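Local coordinates for protein putative dienelactone hydrolase (Klebsiella pneumoniae subsp. pneumoniae MGH 78578, PDB 3F67) that is a putative dienelactone hydrolase of the alpha/beta-hydrolase fold, probably cleaving ester or lactone bonds, at residues 9-18 with 95-106. Numbering follows the deposited sequence.
Sequences TSIPSQGENM and QVLADLDHVASW
D99 OD1 has two partners: S13 OG donates a short hydrogen bond to it, 2.6 Å, and R70 NH2 forms a salt bridge with the same oxygen. The serine hydroxyl comes in on the anti side of the carboxylate and 34° out of its plane; with OG turned anti to the backbone N (chi1 -168°), it reaches across to the helix from the last residue of strand 4-13. R70 also pairs with E16, so one arginine ties the type I' turn S13-E16 of this beta hairpin to the helix and probably helps keep D99 ionised. Q14 projects from the turn toward the helix, its CG 3.7 Å from H102 CE1.

One turn farther along the helix, H102 ND1 donates a nearly straight bond to A98 O (173°), which lies in the ring plane and also receives H102 N on the opposite face of the carbonyl. This bond fixes the ring's rotation, and S13 CA rests over one face as a CH-pi contact, 4.0 Å from the centroid. Nearby, a water donates to both P12 O and H102 O, bridging strand and helix.

Farther along, I11 CG1 sits over the face of the five-membered ring of W106, 4.0 Å from its centroid. T9 CG2 approaches W106 obliquely, 3.5 Å from CZ2. I11 CD1 and the bent selenomethionine M18, through CE, both pack on V103 CG2.

The N-terminal hairpin of strands 4-13 and 16-25 forms one edge of the mixed sheet of the alpha/beta-hydrolase fold, with helix 93-108 packed against it; V103 and W106 also touch I63 of strand 61-65, while V96 and L100 face helix 124-133.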
loop_
_atom_site.group_PDB
_atom_site.type_symbol
_atom_site.label_atom_id
_atom_site.label_comp_id
_atom_site.label_asym_id
_atom_site.label_seq_id
_atom_site.Cartn_x
_atom_site.Cartn_y
_atom_site.Cartn_z
ATOM N N THR A 9 -15.523 -9.557 -2.786
ATOM C CA THR A 9 -15.330 -10.630 -3.726
ATOM C C THR A 9 -14.231 -11.542 -3.178
ATOM O O THR A 9 -13.678 -11.277 -2.105
ATOM C CB THR A 9 -15.062 -10.075 -5.182
ATOM O OG1 THR A 9 -15.217 -11.136 -6.132
ATOM C CG2 THR A 9 -13.662 -9.467 -5.264
ATOM N N SER A 10 -14.016 -12.663 -3.855
ATOM C CA SER A 10 -12.865 -13.490 -3.606
ATOM C C SER A 10 -11.960 -13.196 -4.770
ATOM O O SER A 10 -12.438 -12.916 -5.880
ATOM C CB SER A 10 -13.239 -14.969 -3.630
ATOM O OG SER A 10 -14.034 -15.316 -2.518
ATOM N N ILE A 11 -10.661 -13.262 -4.519
ATOM C CA ILE A 11 -9.696 -13.204 -5.591
ATOM C C ILE A 11 -8.975 -14.538 -5.612
ATOM O O ILE A 11 -8.369 -14.939 -4.611
ATOM C CB ILE A 11 -8.767 -12.017 -5.391
ATOM C CG1 ILE A 11 -9.625 -10.748 -5.682
ATOM C CG2 ILE A 11 -7.539 -12.126 -6.379
ATOM C CD1 ILE A 11 -8.935 -9.491 -5.608
ATOM N N PRO A 12 -9.020 -15.235 -6.762
ATOM C CA PRO A 12 -8.350 -16.537 -6.839
ATOM C C PRO A 12 -6.836 -16.316 -6.705
ATOM O O PRO A 12 -6.277 -15.455 -7.374
ATOM C CB PRO A 12 -8.735 -17.065 -8.242
ATOM C CG PRO A 12 -9.949 -16.260 -8.669
ATOM C CD PRO A 12 -9.794 -14.893 -7.984
ATOM N N SER A 13 -6.168 -17.036 -5.811
ATOM C CA SER A 13 -4.782 -16.651 -5.521
ATOM C C SER A 13 -3.946 -17.800 -5.009
ATOM O O SER A 13 -4.171 -18.302 -3.895
ATOM C CB SER A 13 -4.711 -15.453 -4.544
ATOM O OG SER A 13 -3.379 -14.904 -4.487
ATOM N N GLN A 14 -2.956 -18.183 -5.825
ATOM C CA GLN A 14 -2.068 -19.315 -5.517
ATOM C C GLN A 14 -2.872 -20.570 -5.064
ATOM O O GLN A 14 -2.429 -21.322 -4.183
ATOM C CB GLN A 14 -1.008 -18.883 -4.470
ATOM C CG GLN A 14 -0.307 -17.536 -4.798
ATOM C CD GLN A 14 0.759 -17.126 -3.786
ATOM O OE1 GLN A 14 0.567 -16.211 -2.935
ATOM N NE2 GLN A 14 1.911 -17.771 -3.890
ATOM N N GLY A 15 -4.042 -20.792 -5.675
ATOM C CA GLY A 15 -4.927 -21.923 -5.352
ATOM C C GLY A 15 -6.001 -21.764 -4.260
ATOM O O GLY A 15 -6.739 -22.716 -3.955
ATOM N N GLU A 16 -6.088 -20.564 -3.689
ATOM C CA GLU A 16 -6.998 -20.285 -2.579
ATOM C C GLU A 16 -7.745 -18.994 -2.826
ATOM O O GLU A 16 -7.288 -18.164 -3.611
ATOM C CB GLU A 16 -6.214 -20.188 -1.281
ATOM C CG GLU A 16 -5.717 -21.518 -0.784
ATOM C CD GLU A 16 -4.626 -21.347 0.225
ATOM O OE1 GLU A 16 -3.516 -20.952 -0.184
ATOM O OE2 GLU A 16 -4.885 -21.590 1.419
ATOM N N ASN A 17 -8.884 -18.818 -2.159
ATOM C CA ASN A 17 -9.736 -17.671 -2.410
ATOM C C ASN A 17 -9.508 -16.606 -1.356
ATOM O O ASN A 17 -9.889 -16.752 -0.192
ATOM C CB ASN A 17 -11.201 -18.098 -2.417
ATOM C CG ASN A 17 -11.485 -19.089 -3.512
ATOM O OD1 ASN A 17 -11.306 -18.773 -4.692
ATOM N ND2 ASN A 17 -11.905 -20.306 -3.130
HETATM N N MSE A 18 -8.899 -15.513 -1.781
HETATM C CA MSE A 18 -8.555 -14.416 -0.878
HETATM C C MSE A 18 -9.666 -13.369 -0.870
HETATM O O MSE A 18 -10.028 -12.840 -1.934
HETATM C CB MSE A 18 -7.274 -13.743 -1.378
HETATM C CG MSE A 18 -6.866 -12.530 -0.483
HETATM SE SE MSE A 18 -5.035 -12.023 -0.967
HETATM C CE MSE A 18 -5.365 -11.653 -2.851
ATOM N N GLN A 95 4.947 -14.300 -0.392
ATOM C CA GLN A 95 3.531 -14.613 -0.484
ATOM C C GLN A 95 2.716 -13.372 -0.789
ATOM O O GLN A 95 1.797 -13.410 -1.637
ATOM C CB GLN A 95 3.048 -15.256 0.840
ATOM C CG GLN A 95 1.573 -15.604 0.846
ATOM C CD GLN A 95 1.093 -15.936 2.247
ATOM O OE1 GLN A 95 1.159 -17.082 2.664
ATOM N NE2 GLN A 95 0.669 -14.929 2.996
ATOM N N VAL A 96 3.021 -12.277 -0.089
ATOM C CA VAL A 96 2.279 -11.019 -0.229
ATOM C C VAL A 96 2.437 -10.517 -1.668
ATOM O O VAL A 96 1.453 -10.160 -2.325
ATOM C CB VAL A 96 2.770 -9.931 0.765
ATOM C CG1 VAL A 96 2.080 -8.571 0.444
ATOM C CG2 VAL A 96 2.459 -10.308 2.231
ATOM N N LEU A 97 3.665 -10.509 -2.173
ATOM C CA LEU A 97 3.883 -9.932 -3.515
ATOM C C LEU A 97 3.161 -10.795 -4.575
ATOM O O LEU A 97 2.574 -10.261 -5.525
ATOM C CB LEU A 97 5.386 -9.826 -3.815
ATOM C CG LEU A 97 6.140 -8.940 -2.764
ATOM C CD1 LEU A 97 7.601 -8.889 -3.178
ATOM C CD2 LEU A 97 5.583 -7.519 -2.663
ATOM N N ALA A 98 3.173 -12.112 -4.393
ATOM C CA ALA A 98 2.479 -12.998 -5.324
ATOM C C ALA A 98 0.951 -12.784 -5.237
ATOM O O ALA A 98 0.244 -12.803 -6.260
ATOM C CB ALA A 98 2.839 -14.491 -5.040
ATOM N N ASP A 99 0.443 -12.555 -4.034
ATOM C CA ASP A 99 -0.991 -12.263 -3.888
ATOM C C ASP A 99 -1.337 -10.935 -4.582
ATOM O O ASP A 99 -2.433 -10.811 -5.148
ATOM C CB ASP A 99 -1.397 -12.185 -2.393
ATOM C CG ASP A 99 -1.499 -13.567 -1.750
ATOM O OD1 ASP A 99 -1.675 -14.582 -2.488
ATOM O OD2 ASP A 99 -1.388 -13.650 -0.514
ATOM N N LEU A 100 -0.473 -9.921 -4.468
ATOM C CA LEU A 100 -0.774 -8.667 -5.151
ATOM C C LEU A 100 -0.809 -8.882 -6.669
ATOM O O LEU A 100 -1.654 -8.264 -7.364
ATOM C CB LEU A 100 0.222 -7.588 -4.801
ATOM C CG LEU A 100 0.207 -7.231 -3.314
ATOM C CD1 LEU A 100 1.328 -6.240 -2.971
ATOM C CD2 LEU A 100 -1.189 -6.656 -2.876
ATOM N N ASP A 101 0.104 -9.712 -7.181
ATOM C CA ASP A 101 0.044 -10.075 -8.629
ATOM C C ASP A 101 -1.318 -10.692 -8.967
ATOM O O ASP A 101 -1.866 -10.425 -10.054
ATOM C CB ASP A 101 1.102 -11.105 -9.023
ATOM C CG ASP A 101 2.533 -10.562 -8.951
ATOM O OD1 ASP A 101 2.767 -9.317 -9.035
ATOM O OD2 ASP A 101 3.430 -11.426 -8.817
ATOM N N HIS A 102 -1.854 -11.530 -8.063
ATOM C CA HIS A 102 -3.163 -12.143 -8.367
ATOM C C HIS A 102 -4.305 -11.134 -8.340
ATOM O O HIS A 102 -5.309 -11.271 -9.064
ATOM C CB HIS A 102 -3.441 -13.353 -7.456
ATOM C CG HIS A 102 -2.666 -14.563 -7.870
ATOM N ND1 HIS A 102 -1.335 -14.728 -7.563
ATOM C CD2 HIS A 102 -3.014 -15.640 -8.618
ATOM C CE1 HIS A 102 -0.898 -15.867 -8.075
ATOM N NE2 HIS A 102 -1.899 -16.448 -8.710
ATOM N N VAL A 103 -4.170 -10.125 -7.481
ATOM C CA VAL A 103 -5.175 -9.064 -7.460
ATOM C C VAL A 103 -5.131 -8.333 -8.841
ATOM O O VAL A 103 -6.180 -8.053 -9.438
ATOM C CB VAL A 103 -4.854 -8.035 -6.339
ATOM C CG1 VAL A 103 -5.786 -6.776 -6.535
ATOM C CG2 VAL A 103 -5.067 -8.679 -4.966
ATOM N N ALA A 104 -3.926 -8.032 -9.334
ATOM C CA ALA A 104 -3.764 -7.312 -10.605
ATOM C C ALA A 104 -4.380 -8.171 -11.729
ATOM O O ALA A 104 -5.060 -7.644 -12.643
ATOM C CB ALA A 104 -2.254 -7.028 -10.876
ATOM N N SER A 105 -4.154 -9.481 -11.666
ATOM C CA SER A 105 -4.678 -10.406 -12.692
ATOM C C SER A 105 -6.199 -10.414 -12.692
ATOM O O SER A 105 -6.848 -10.357 -13.750
ATOM C CB SER A 105 -4.130 -11.820 -12.484
ATOM O OG SER A 105 -2.759 -11.863 -12.837
ATOM N N TRP A 106 -6.771 -10.474 -11.495
ATOM C CA TRP A 106 -8.243 -10.489 -11.345
ATOM C C TRP A 106 -8.777 -9.148 -11.847
ATOM O O TRP A 106 -9.762 -9.110 -12.552
ATOM C CB TRP A 106 -8.631 -10.717 -9.878
ATOM C CG TRP A 106 -10.137 -10.589 -9.580
ATOM C CD1 TRP A 106 -11.073 -11.597 -9.591
ATOM C CD2 TRP A 106 -10.841 -9.395 -9.222
ATOM N NE1 TRP A 106 -12.331 -11.091 -9.266
ATOM C CE2 TRP A 106 -12.205 -9.749 -9.033
ATOM C CE3 TRP A 106 -10.448 -8.050 -9.035
ATOM C CZ2 TRP A 106 -13.174 -8.821 -8.672
ATOM C CZ3 TRP A 106 -11.434 -7.116 -8.697
ATOM C CH2 TRP A 106 -12.780 -7.524 -8.500
HETATM O O HOH W 1 -6.471 -13.755 -9.570
#